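Local coordinates for protein 11S globulin (Wrightia tinctoria, PDB 5WXU) that probably serves as a hexameric seed storage protein of the cupin family, and binds the plant hormone auxin (indole-3-acetic acid), at residues H56-W68 against N252-G264. Sequence-based numbering, arbitrary orientation.
Sequences HRIQHEAGYSEIW and NDFRGYMVRVRDG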
ATOM      1  N   HIS B  56     -30.586 -21.753  21.409  1.00 28.33           N
ATOM      2  CA  HIS B  56     -31.272 -22.702  20.536  1.00 29.65           C
ATOM      3  C   HIS B  56     -30.243 -23.739  20.175  1.00 31.63           C
ATOM      4  O   HIS B  56     -29.038 -23.421  20.029  1.00 27.92           O
ATOM      5  CB  HIS B  56     -31.812 -21.955  19.319  1.00 33.75           C
ATOM      6  CG  HIS B  56     -32.749 -22.737  18.438  1.00 44.21           C
ATOM      7  ND1 HIS B  56     -34.121 -22.675  18.556  1.00 49.02           N
ATOM      8  CD2 HIS B  56     -32.508 -23.517  17.349  1.00 48.23           C
ATOM      9  CE1 HIS B  56     -34.683 -23.408  17.601  1.00 46.31           C
ATOM     10  NE2 HIS B  56     -33.725 -23.934  16.857  1.00 46.28           N
ATOM     11  N   ARG B  57     -30.716 -24.959  20.019  0.50 28.12           N
ATOM     12  CA  ARG B  57     -29.924 -26.100  19.639  0.50 30.47           C
ATOM     13  C   ARG B  57     -30.532 -26.707  18.390  0.50 30.47           C
ATOM     14  O   ARG B  57     -31.739 -26.884  18.306  0.50 33.50           O
ATOM     15  CB  ARG B  57     -29.933 -27.136  20.757  0.50 31.68           C
ATOM     16  CG  ARG B  57     -28.995 -28.312  20.560  0.50 30.97           C
ATOM     17  CD  ARG B  57     -28.952 -29.235  21.784  0.50 32.77           C
ATOM     18  NE  ARG B  57     -28.029 -28.813  22.854  0.50 33.37           N
ATOM     19  CZ  ARG B  57     -27.377 -29.655  23.655  0.50 34.47           C
ATOM     20  NH1 ARG B  57     -27.488 -30.975  23.498  0.50 34.05           N
ATOM     21  NH2 ARG B  57     -26.576 -29.194  24.595  0.50 33.41           N
ATOM     22  N   ILE B  58     -29.696 -27.009  17.419  1.00 29.86           N
ATOM     23  CA  ILE B  58     -30.080 -27.805  16.267  1.00 28.64           C
ATOM     24  C   ILE B  58     -29.382 -29.139  16.309  1.00 30.00           C
ATOM     25  O   ILE B  58     -28.112 -29.221  16.299  1.00 27.03           O
ATOM     26  CB  ILE B  58     -29.719 -27.114  14.971  1.00 31.23           C
ATOM     27  CG1 ILE B  58     -30.394 -25.731  14.913  1.00 37.28           C
ATOM     28  CG2 ILE B  58     -30.093 -27.975  13.777  1.00 27.20           C
ATOM     29  CD1 ILE B  58     -29.779 -24.861  13.856  1.00 39.89           C
ATOM     30  N   GLN B  59     -30.191 -30.200  16.279  0.81 29.11           N
ATOM     31  CA  GLN B  59     -29.672 -31.568  16.174  0.81 30.22           C
ATOM     32  C   GLN B  59     -29.322 -32.089  14.788  0.81 27.31           C
ATOM     33  O   GLN B  59     -30.092 -31.986  13.838  0.81 29.75           O
ATOM     34  CB  GLN B  59     -30.719 -32.557  16.739  0.81 33.27           C
ATOM     35  CG  GLN B  59     -30.669 -32.704  18.228  0.81 36.86           C
ATOM     36  CD  GLN B  59     -29.351 -33.295  18.708  0.81 37.84           C
ATOM     37  OE1 GLN B  59     -28.664 -34.081  18.031  0.81 45.75           O
ATOM     38  NE2 GLN B  59     -28.970 -32.873  19.863  0.81 49.25           N
ATOM     39  N   HIS B  60     -28.194 -32.729  14.667  1.00 22.05           N
ATOM     40  CA  HIS B  60     -27.910 -33.458  13.460  1.00 22.82           C
ATOM     41  C   HIS B  60     -27.725 -34.913  13.798  1.00 24.14           C
ATOM     42  O   HIS B  60     -27.628 -35.274  14.976  1.00 27.09           O
ATOM     43  CB  HIS B  60     -26.614 -32.871  12.772  1.00 22.40           C
ATOM     44  CG  HIS B  60     -26.562 -31.365  12.780  1.00 21.23           C
ATOM     45  ND1 HIS B  60     -27.360 -30.589  11.967  1.00 21.48           N
ATOM     46  CD2 HIS B  60     -25.813 -30.491  13.510  1.00 21.81           C
ATOM     47  CE1 HIS B  60     -27.148 -29.310  12.234  1.00 20.41           C
ATOM     48  NE2 HIS B  60     -26.234 -29.220  13.175  1.00 20.75           N
ATOM     49  N   GLU B  61     -27.487 -35.723  12.788  1.00 24.52           N
ATOM     50  CA  GLU B  61     -27.185 -37.104  13.024  1.00 23.03           C
ATOM     51  C   GLU B  61     -25.929 -37.283  13.848  1.00 25.69           C
ATOM     52  O   GLU B  61     -25.904 -38.091  14.778  1.00 24.54           O
ATOM     53  CB  GLU B  61     -26.984 -37.807  11.713  1.00 24.46           C
ATOM     54  CG  GLU B  61     -26.508 -39.218  11.871  1.00 25.94           C
ATOM     55  CD  GLU B  61     -26.379 -39.964  10.613  1.00 29.37           C
ATOM     56  OE1 GLU B  61     -25.403 -39.765   9.859  1.00 28.97           O
ATOM     57  OE2 GLU B  61     -27.238 -40.849  10.421  1.00 34.63           O
ATOM     58  N   ALA B  62     -24.888 -36.493  13.524  1.00 22.10           N
ATOM     59  CA  ALA B  62     -23.570 -36.669  14.043  1.00 21.83           C
ATOM     60  C   ALA B  62     -23.037 -35.473  14.851  1.00 21.10           C
ATOM     61  O   ALA B  62     -21.817 -35.285  14.971  1.00 23.75           O
ATOM     62  CB  ALA B  62     -22.626 -37.042  12.940  1.00 22.89           C
ATOM     63  N   GLY B  63     -23.936 -34.755  15.456  1.00 21.12           N
ATOM     64  CA  GLY B  63     -23.580 -33.678  16.342  1.00 22.61           C
ATOM     65  C   GLY B  63     -24.724 -32.730  16.468  1.00 23.87           C
ATOM     66  O   GLY B  63     -25.836 -33.084  16.100  1.00 25.50           O
ATOM     67  N   TYR B  64     -24.444 -31.531  16.958  1.00 19.09           N
ATOM     68  CA  TYR B  64     -25.402 -30.494  17.128  1.00 21.80           C
ATOM     69  C   TYR B  64     -24.777 -29.105  17.075  1.00 20.79           C
ATOM     70  O   TYR B  64     -23.552 -28.967  17.211  1.00 20.58           O
ATOM     71  CB  TYR B  64     -26.161 -30.605  18.443  1.00 24.91           C
ATOM     72  CG  TYR B  64     -25.323 -30.632  19.695  1.00 21.68           C
ATOM     73  CD1 TYR B  64     -24.878 -31.827  20.247  1.00 25.30           C
ATOM     74  CD2 TYR B  64     -25.044 -29.437  20.363  1.00 22.47           C
ATOM     75  CE1 TYR B  64     -24.091 -31.825  21.423  1.00 25.14           C
ATOM     76  CE2 TYR B  64     -24.320 -29.429  21.517  1.00 24.70           C
ATOM     77  CZ  TYR B  64     -23.858 -30.623  22.050  1.00 25.53           C
ATOM     78  OH  TYR B  64     -23.141 -30.569  23.218  1.00 29.14           O
ATOM     79  N   SER B  65     -25.631 -28.120  16.836  1.00 20.11           N
ATOM     80  CA  SER B  65     -25.204 -26.717  16.769  1.00 19.71           C
ATOM     81  C   SER B  65     -25.956 -25.864  17.713  1.00 20.59           C
ATOM     82  O   SER B  65     -27.161 -25.792  17.622  1.00 24.42           O
ATOM     83  CB  SER B  65     -25.388 -26.199  15.334  1.00 19.81           C
ATOM     84  OG  SER B  65     -24.679 -27.021  14.403  1.00 18.27           O
ATOM     85  N   GLU B  66     -25.271 -25.103  18.560  1.00 20.19           N
ATOM     86  CA  GLU B  66     -25.916 -24.213  19.517  1.00 21.71           C
ATOM     87  C   GLU B  66     -25.683 -22.811  19.076  1.00 20.09           C
ATOM     88  O   GLU B  66     -24.507 -22.450  18.781  1.00 24.34           O
ATOM     89  CB  GLU B  66     -25.342 -24.401  20.923  1.00 23.81           C
ATOM     90  CG  GLU B  66     -25.389 -25.846  21.402  1.00 27.18           C
ATOM     91  CD  GLU B  66     -24.937 -25.923  22.877  1.00 28.02           C
ATOM     92  OE1 GLU B  66     -23.740 -25.977  23.152  1.00 31.56           O
ATOM     93  OE2 GLU B  66     -25.787 -25.914  23.760  1.00 37.69           O
ATOM     94  N   ILE B  67     -26.757 -22.038  19.010  1.00 21.67           N
ATOM     95  CA  ILE B  67     -26.751 -20.677  18.493  1.00 22.55           C
ATOM     96  C   ILE B  67     -27.068 -19.680  19.566  1.00 24.04           C
ATOM     97  O   ILE B  67     -28.083 -19.823  20.282  1.00 23.50           O
ATOM     98  CB  ILE B  67     -27.724 -20.552  17.326  1.00 24.16           C
ATOM     99  CG1 ILE B  67     -27.364 -21.564  16.266  1.00 27.67           C
ATOM    100  CG2 ILE B  67     -27.754 -19.115  16.808  1.00 26.82           C
ATOM    101  CD1 ILE B  67     -28.449 -21.662  15.218  1.00 32.00           C
ATOM    102  N   TRP B  68     -26.230 -18.628  19.700  1.00 22.62           N
ATOM    103  CA  TRP B  68     -26.548 -17.515  20.614  1.00 22.94           C
ATOM    104  C   TRP B  68     -27.567 -16.671  19.923  1.00 23.17           C
ATOM    105  O   TRP B  68     -27.592 -16.563  18.661  1.00 22.25           O
ATOM    106  CB  TRP B  68     -25.313 -16.669  20.972  1.00 21.22           C
ATOM    107  CG  TRP B  68     -24.431 -17.234  22.082  1.00 20.90           C
ATOM    108  CD1 TRP B  68     -24.438 -16.775  23.310  1.00 22.27           C
ATOM    109  CD2 TRP B  68     -23.505 -18.361  22.066  1.00 20.41           C
ATOM    110  NE1 TRP B  68     -23.593 -17.486  24.093  1.00 23.53           N
ATOM    111  CE2 TRP B  68     -22.987 -18.467  23.362  1.00 21.61           C
ATOM    112  CE3 TRP B  68     -23.032 -19.260  21.072  1.00 21.01           C
ATOM    113  CZ2 TRP B  68     -22.056 -19.430  23.732  1.00 20.43           C
ATOM    114  CZ3 TRP B  68     -22.074 -20.198  21.436  1.00 23.35           C
ATOM    115  CH2 TRP B  68     -21.587 -20.276  22.757  1.00 21.73           C
ATOM    116  N   ASN B 252     -35.276 -37.390   0.621  1.00 41.80           N
ATOM    117  CA  ASN B 252     -35.401 -38.571   1.462  1.00 43.63           C
ATOM    118  C   ASN B 252     -34.162 -38.862   2.293  1.00 41.47           C
ATOM    119  O   ASN B 252     -33.929 -40.014   2.616  1.00 43.56           O
ATOM    120  CB  ASN B 252     -35.754 -39.810   0.628  1.00 43.58           C
ATOM    121  CG  ASN B 252     -36.947 -39.573  -0.276  1.00 46.14           C
ATOM    122  OD1 ASN B 252     -37.957 -38.982   0.155  1.00 50.77           O
ATOM    123  ND2 ASN B 252     -36.826 -39.992  -1.548  1.00 42.61           N
ATOM    124  N   ASP B 253     -33.357 -37.836   2.620  1.00 35.07           N
ATOM    125  CA  ASP B 253     -32.117 -38.023   3.397  1.00 32.55           C
ATOM    126  C   ASP B 253     -32.181 -36.912   4.426  1.00 33.77           C
ATOM    127  O   ASP B 253     -31.945 -35.747   4.080  1.00 41.13           O
ATOM    128  CB  ASP B 253     -30.915 -37.972   2.429  1.00 35.18           C
ATOM    129  CG  ASP B 253     -29.533 -37.910   3.126  1.00 40.01           C
ATOM    130  OD1 ASP B 253     -29.458 -37.960   4.384  1.00 37.12           O
ATOM    131  OD2 ASP B 253     -28.516 -37.829   2.365  1.00 39.20           O
ATOM    132  N   PHE B 254     -32.548 -37.256   5.667  1.00 31.15           N
ATOM    133  CA  PHE B 254     -32.767 -36.350   6.772  1.00 34.02           C
ATOM    134  C   PHE B 254     -31.762 -36.567   7.924  1.00 31.46           C
ATOM    135  O   PHE B 254     -32.133 -36.753   9.085  1.00 31.83           O
ATOM    136  CB  PHE B 254     -34.207 -36.521   7.283  1.00 40.34           C
ATOM    137  CG  PHE B 254     -35.237 -36.381   6.191  1.00 44.22           C
ATOM    138  CD1 PHE B 254     -35.483 -35.132   5.609  1.00 44.38           C
ATOM    139  CD2 PHE B 254     -35.911 -37.513   5.691  1.00 46.50           C
ATOM    140  CE1 PHE B 254     -36.405 -34.984   4.576  1.00 45.10           C
ATOM    141  CE2 PHE B 254     -36.838 -37.377   4.676  1.00 44.45           C
ATOM    142  CZ  PHE B 254     -37.079 -36.115   4.106  1.00 46.48           C
ATOM    143  N   ARG B 255     -30.482 -36.480   7.597  1.00 26.73           N
ATOM    144  CA  ARG B 255     -29.408 -36.589   8.607  1.00 25.82           C
ATOM    145  C   ARG B 255     -28.971 -35.248   9.206  1.00 25.24           C
ATOM    146  O   ARG B 255     -28.099 -35.209  10.090  1.00 29.24           O
ATOM    147  CB  ARG B 255     -28.229 -37.284   7.983  1.00 24.68           C
ATOM    148  CG  ARG B 255     -28.520 -38.762   7.664  1.00 26.40           C
ATOM    149  CD  ARG B 255     -27.412 -39.438   6.963  1.00 27.31           C
ATOM    150  NE  ARG B 255     -27.126 -38.809   5.664  1.00 27.00           N
ATOM    151  CZ  ARG B 255     -25.979 -38.896   4.999  1.00 25.18           C
ATOM    152  NH1 ARG B 255     -24.943 -39.610   5.441  1.00 26.78           N
ATOM    153  NH2 ARG B 255     -25.861 -38.251   3.875  1.00 28.32           N
ATOM    154  N   GLY B 256     -29.554 -34.159   8.763  1.00 25.55           N
ATOM    155  CA  GLY B 256     -29.108 -32.856   9.221  1.00 25.25           C
ATOM    156  C   GLY B 256     -27.826 -32.513   8.461  1.00 26.90           C
ATOM    157  O   GLY B 256     -27.609 -32.920   7.309  1.00 24.75           O
ATOM    158  N   TYR B 257     -26.983 -31.724   9.111  1.00 22.55           N
ATOM    159  CA  TYR B 257     -25.811 -31.163   8.408  1.00 21.55           C
ATOM    160  C   TYR B 257     -24.506 -31.610   8.994  1.00 21.49           C
ATOM    161  O   TYR B 257     -23.437 -31.070   8.678  1.00 19.35           O
ATOM    162  CB  TYR B 257     -25.931 -29.629   8.414  1.00 21.67           C
ATOM    163  CG  TYR B 257     -27.133 -29.150   7.667  1.00 20.91           C
ATOM    164  CD1 TYR B 257     -28.352 -29.015   8.271  1.00 23.21           C
ATOM    165  CD2 TYR B 257     -27.052 -28.917   6.320  1.00 20.66           C
ATOM    166  CE1 TYR B 257     -29.454 -28.649   7.510  1.00 24.45           C
ATOM    167  CE2 TYR B 257     -28.126 -28.497   5.579  1.00 20.18           C
ATOM    168  CZ  TYR B 257     -29.319 -28.336   6.184  1.00 25.26           C
ATOM    169  OH  TYR B 257     -30.375 -27.935   5.375  1.00 25.26           O
ATOM    170  N   MET B 258     -24.549 -32.629   9.859  1.00 21.01           N
ATOM    171  CA  MET B 258     -23.364 -33.338  10.296  1.00 19.42           C
ATOM    172  C   MET B 258     -23.718 -34.819  10.179  1.00 19.90           C
ATOM    173  O   MET B 258     -24.736 -35.228  10.765  1.00 20.76           O
ATOM    174  CB  MET B 258     -22.965 -33.039  11.742  1.00 22.36           C
ATOM    175  CG  MET B 258     -22.701 -31.592  12.095  1.00 23.06           C
ATOM    176  SD  MET B 258     -22.345 -31.445  13.837  1.00 22.34           S
ATOM    177  CE  MET B 258     -22.217 -29.659  14.081  1.00 24.76           C
ATOM    178  N   VAL B 259     -22.994 -35.537   9.352  1.00 20.09           N
ATOM    179  CA  VAL B 259     -23.281 -36.963   9.069  1.00 21.03           C
ATOM    180  C   VAL B 259     -22.185 -37.898   9.552  1.00 23.82           C
ATOM    181  O   VAL B 259     -20.966 -37.601   9.519  1.00 24.54           O
ATOM    182  CB  VAL B 259     -23.536 -37.186   7.602  1.00 20.80           C
ATOM    183  CG1 VAL B 259     -24.658 -36.271   7.131  1.00 24.15           C
ATOM    184  CG2 VAL B 259     -22.283 -37.012   6.741  1.00 22.38           C
ATOM    185  N   ARG B 260     -22.596 -39.102   9.967  1.00 25.38           N
ATOM    186  CA  ARG B 260     -21.668 -40.099  10.418  1.00 26.01           C
ATOM    187  C   ARG B 260     -21.018 -40.792   9.285  1.00 22.27           C
ATOM    188  O   ARG B 260     -21.682 -41.240   8.386  1.00 23.71           O
ATOM    189  CB  ARG B 260     -22.393 -41.169  11.225  1.00 29.97           C
ATOM    190  CG  ARG B 260     -21.422 -42.255  11.709  1.00 37.24           C
ATOM    191  CD  ARG B 260     -21.756 -42.736  13.119  1.00 46.48           C
ATOM    192  NE  ARG B 260     -21.498 -41.675  14.098  1.00 54.85           N
ATOM    193  CZ  ARG B 260     -22.421 -40.962  14.757  1.00 60.65           C
ATOM    194  NH1 ARG B 260     -23.735 -41.168  14.590  1.00 62.43           N
ATOM    195  NH2 ARG B 260     -22.016 -40.016  15.609  1.00 55.92           N
ATOM    196  N   VAL B 261     -19.712 -40.922   9.326  1.00 24.32           N
ATOM    197  CA  VAL B 261     -18.975 -41.682   8.354  1.00 24.46           C
ATOM    198  C   VAL B 261     -18.519 -42.949   9.122  1.00 29.02           C
ATOM    199  O   VAL B 261     -17.621 -42.881   9.954  1.00 25.91           O
ATOM    200  CB  VAL B 261     -17.763 -40.890   7.841  1.00 24.30           C
ATOM    201  CG1 VAL B 261     -16.998 -41.635   6.732  1.00 27.85           C
ATOM    202  CG2 VAL B 261     -18.220 -39.504   7.404  1.00 26.06           C
ATOM    203  N   ARG B 262     -19.129 -44.095   8.820  1.00 37.61           N
ATOM    204  CA  ARG B 262     -19.027 -45.260   9.721  1.00 42.85           C
ATOM    205  C   ARG B 262     -17.615 -45.813   9.815  1.00 38.31           C
ATOM    206  O   ARG B 262     -17.145 -46.101  10.918  1.00 38.26           O
ATOM    207  CB  ARG B 262     -20.044 -46.380   9.336  1.00 54.53           C
ATOM    208  CG  ARG B 262     -19.891 -46.967   7.920  1.00 63.31           C
ATOM    209  CD  ARG B 262     -20.838 -48.135   7.602  1.00 76.32           C
ATOM    210  NE  ARG B 262     -20.199 -49.457   7.731  1.00 87.44           N
ATOM    211  CZ  ARG B 262     -20.769 -50.629   7.412  1.00 92.69           C
ATOM    212  NH1 ARG B 262     -22.012 -50.685   6.938  1.00 97.68           N
ATOM    213  NH2 ARG B 262     -20.092 -51.768   7.569  1.00 91.19           N
ATOM    214  N   ASP B 263     -16.933 -45.934   8.673  1.00 36.22           N
ATOM    215  CA  ASP B 263     -15.615 -46.553   8.617  1.00 38.09           C
ATOM    216  C   ASP B 263     -14.508 -45.513   8.555  1.00 39.44           C
ATOM    217  O   ASP B 263     -13.380 -45.846   8.235  1.00 41.28           O
ATOM    218  CB  ASP B 263     -15.513 -47.494   7.400  1.00 43.99           C
ATOM    219  CG  ASP B 263     -16.628 -48.561   7.389  1.00 52.58           C
ATOM    220  OD1 ASP B 263     -17.144 -48.892   6.289  1.00 62.20           O
ATOM    221  OD2 ASP B 263     -17.026 -49.003   8.501  1.00 48.53           O
ATOM    222  N   GLY B 264     -14.825 -44.251   8.837  1.00 32.77           N
ATOM    223  CA  GLY B 264     -13.809 -43.202   8.741  1.00 32.86           C
ATOM    224  C   GLY B 264     -13.670 -42.622   7.316  1.00 28.14           C
ATOM    225  O   GLY B 264     -13.681 -43.316   6.302  1.00 26.38           O
TER
HETATM  226  O   HOH W   1     -24.686 -41.176   7.849  1.00 28.70           O
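M258 lies against the tip of the hairpin formed by strands 56-60 and 63-67, and this is the tightly packed part of the contact. With its chain fully extended, it runs along the hairpin: CG sits 3.6 Å from H60 CD2, SD touches G63 CA, and CE ends near Y64 O and S65 OG. SD lies 4.6 Å from the centroid of the H60 ring, an oblique sulfur-aromatic contact. Y257 supplies its backbone C to one face of the H60 ring, while G256 CA meets the edge. H60 NE2 and S65 OG, 3.0 Å apart, form a hydrogen bond that anchors the ring; S65 OG also bonds H85. G63 and G256 thus bring bare backbone close to the opposing side chains.

Backbone bonds fasten the turn: E61 N donates to R255 O (2.8 Å), and A62 N to M258 O from above the carbonyl plane. On the more open side, where E61, R255 and R260 are partly exposed, E61, extended with CG anti to its own N (chi1 173°), reaches R260 N through OE1, a 2.9 Å bond that is almost straight at 177° and arrives on the anti side of the carboxylate. The aliphatic part of R255 lies alongside this side chain, but E61 OE1 and R255 NH1 stay 4.4 Å apart; a water that accepts from R255 NH1 lies between them, within reach of E61 OE1 and R260 O. R255 grips D253 side-on through NE and NH2, and NH2 also bonds N436 of a neighbouring subunit; R260 pairs with E88 of the same chain. Neither arginine forms a salt bridge across the contact, which implies that hydrogen bonds to the main chain and buried methionine packing, more than direct charge pairing, join the hairpin of the N-terminal cupin domain to segment 252-264.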